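Local structure of Trypsin/chymotrypsin inhibitor (Alocasia macrorrhizos, 5YCZ) at residues Pro128-Gln132 with Pro173-Phe178. The protein inhibits the serine proteases trypsin and alpha-chymotrypsin as a plant Kunitz-type inhibitor with the beta-trefoil fold. Numbering follows the deposited sequence.
Sequences PRDYQ and PHTIRF
Y131 and I176 form a single antiparallel bridge, a hydrogen-bonded pair: Y131 N donates to I176 O at 3.0 Å and I176 N to Y131 O at 2.9 Å. Y131 O also receives a CA-H...O contact from T175 CA at 3.2 Å. The D130 and R177 side chains lie side by side, pointing the same way, and join in a salt bridge, D130 OD1 to R177 NH1, 2.9 Å. Carboxylate and guanidinium planes stand 85° apart and OD1 lies well out of the latter, so charge rather than a directed N-H bond holds the pair. P128 CG, in a poorly ordered residue, lies in plane at the guanidinium edge. Q132 lays its CG against T175 CG2 at 3.7 Å, and its chain, extended beyond CG (chi2 150°), brings NE2 into contact with P173 CG at 3.1 Å.

On the face opposite D130 and Q132, Y131 CD2 touches F178 CE2 at 3.8 Å, the rings obliquely inclined at 47°. Y131 OH is hydrogen-bonded to the backbone N of L5, while the F58 ring meets that of F178, planes nearly perpendicular. The bridge thus links two sheets of the beta-trefoil: strand 131-135, flanked by 116-120 and 153-159, meets strand 176-180, whose sheet neighbour is 18-22.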
loop_
_atom_site.group_PDB
_atom_site.type_symbol
_atom_site.label_atom_id
_atom_site.label_comp_id
_atom_site.label_asym_id
_atom_site.label_seq_id
_atom_site.Cartn_x
_atom_site.Cartn_y
_atom_site.Cartn_z
ATOM N N PRO A 128 20.727 10.351 -19.733
ATOM C CA PRO A 128 19.304 9.945 -19.693
ATOM C C PRO A 128 18.399 10.563 -18.614
ATOM O O PRO A 128 18.306 11.783 -18.437
ATOM C CB PRO A 128 19.394 8.425 -19.448
ATOM C CG PRO A 128 20.690 8.236 -18.742
ATOM C CD PRO A 128 21.604 9.203 -19.424
ATOM N N ARG A 129 17.697 9.683 -17.908
ATOM C CA ARG A 129 16.786 10.068 -16.835
ATOM C C ARG A 129 17.174 9.304 -15.571
ATOM O O ARG A 129 16.466 8.390 -15.152
ATOM C CB ARG A 129 15.328 9.799 -17.231
ATOM C CG ARG A 129 14.766 10.789 -18.250
ATOM C CD ARG A 129 13.619 10.168 -19.054
ATOM N NE ARG A 129 14.084 9.420 -20.223
ATOM C CZ ARG A 129 14.125 9.914 -21.458
ATOM N NH1 ARG A 129 13.731 11.164 -21.693
ATOM N NH2 ARG A 129 14.562 9.158 -22.461
ATOM N N ASP A 130 18.303 9.676 -14.976
ATOM C CA ASP A 130 18.702 9.151 -13.680
ATOM C C ASP A 130 18.192 10.053 -12.575
ATOM O O ASP A 130 18.075 11.271 -12.743
ATOM C CB ASP A 130 20.217 9.033 -13.566
ATOM C CG ASP A 130 20.802 8.159 -14.636
ATOM O OD1 ASP A 130 20.050 7.814 -15.573
ATOM O OD2 ASP A 130 22.000 7.808 -14.524
ATOM N N TYR A 131 17.879 9.447 -11.436
ATOM C CA TYR A 131 17.387 10.220 -10.317
ATOM C C TYR A 131 18.010 9.704 -9.036
ATOM O O TYR A 131 18.663 8.656 -8.997
ATOM C CB TYR A 131 15.860 10.187 -10.250
ATOM C CG TYR A 131 15.189 10.743 -11.492
ATOM C CD1 TYR A 131 14.780 12.073 -11.547
ATOM C CD2 TYR A 131 14.966 9.939 -12.613
ATOM C CE1 TYR A 131 14.172 12.587 -12.685
ATOM C CE2 TYR A 131 14.361 10.449 -13.759
ATOM C CZ TYR A 131 13.971 11.771 -13.787
ATOM O OH TYR A 131 13.375 12.274 -14.912
ATOM N N GLN A 132 17.833 10.487 -7.986
ATOM C CA GLN A 132 18.120 10.054 -6.633
ATOM C C GLN A 132 16.932 10.425 -5.751
ATOM O O GLN A 132 16.043 11.186 -6.154
ATOM C CB GLN A 132 19.395 10.699 -6.102
ATOM C CG GLN A 132 20.515 10.795 -7.088
ATOM C CD GLN A 132 21.383 11.990 -6.788
ATOM O OE1 GLN A 132 20.912 12.975 -6.207
ATOM N NE2 GLN A 132 22.657 11.915 -7.168
ATOM N N PRO A 173 25.306 8.602 -3.846
ATOM C CA PRO A 173 23.876 8.307 -3.855
ATOM C C PRO A 173 23.542 7.085 -4.704
ATOM O O PRO A 173 24.184 6.792 -5.715
ATOM C CB PRO A 173 23.270 9.578 -4.457
ATOM C CG PRO A 173 24.337 10.118 -5.304
ATOM C CD PRO A 173 25.595 9.863 -4.555
ATOM N N HIS A 174 22.509 6.364 -4.285
ATOM C CA HIS A 174 21.967 5.302 -5.121
ATOM C C HIS A 174 21.153 5.948 -6.232
ATOM O O HIS A 174 20.061 6.472 -5.987
ATOM C CB HIS A 174 21.117 4.340 -4.298
ATOM C CG HIS A 174 20.563 3.198 -5.091
ATOM N ND1 HIS A 174 21.332 2.457 -5.966
ATOM C CD2 HIS A 174 19.319 2.659 -5.133
ATOM C CE1 HIS A 174 20.582 1.518 -6.519
ATOM N NE2 HIS A 174 19.359 1.618 -6.028
ATOM N N THR A 175 21.675 5.937 -7.448
ATOM C CA THR A 175 20.914 6.483 -8.558
ATOM C C THR A 175 20.044 5.398 -9.166
ATOM O O THR A 175 20.427 4.223 -9.210
ATOM C CB THR A 175 21.848 7.069 -9.607
ATOM O OG1 THR A 175 22.943 6.164 -9.817
ATOM C CG2 THR A 175 22.399 8.385 -9.108
ATOM N N ILE A 176 18.861 5.797 -9.637
ATOM C CA ILE A 176 17.844 4.843 -10.058
ATOM C C ILE A 176 17.062 5.384 -11.248
ATOM O O ILE A 176 17.004 6.589 -11.490
ATOM C CB ILE A 176 16.870 4.506 -8.908
ATOM C CG1 ILE A 176 16.331 5.782 -8.289
ATOM C CG2 ILE A 176 17.554 3.676 -7.843
ATOM C CD1 ILE A 176 14.869 5.743 -8.069
ATOM N N ARG A 177 16.456 4.463 -11.998
ATOM C CA ARG A 177 15.444 4.762 -12.996
ATOM C C ARG A 177 14.134 4.113 -12.576
ATOM O O ARG A 177 14.123 3.145 -11.816
ATOM C CB ARG A 177 15.830 4.236 -14.379
ATOM C CG ARG A 177 17.273 4.454 -14.769
ATOM C CD ARG A 177 17.509 3.929 -16.189
ATOM N NE ARG A 177 18.911 3.625 -16.454
ATOM C CZ ARG A 177 19.762 4.464 -17.044
ATOM N NH1 ARG A 177 19.353 5.670 -17.429
ATOM N NH2 ARG A 177 21.025 4.101 -17.244
ATOM N N PHE A 178 13.027 4.627 -13.101
ATOM C CA PHE A 178 11.697 4.087 -12.845
ATOM C C PHE A 178 11.168 3.343 -14.066
ATOM O O PHE A 178 11.113 3.902 -15.163
ATOM C CB PHE A 178 10.742 5.212 -12.468
ATOM C CG PHE A 178 11.243 6.040 -11.354
ATOM C CD1 PHE A 178 11.112 5.610 -10.047
ATOM C CD2 PHE A 178 11.894 7.231 -11.609
ATOM C CE1 PHE A 178 11.594 6.377 -9.005
ATOM C CE2 PHE A 178 12.391 8.002 -10.581
ATOM C CZ PHE A 178 12.240 7.579 -9.275
#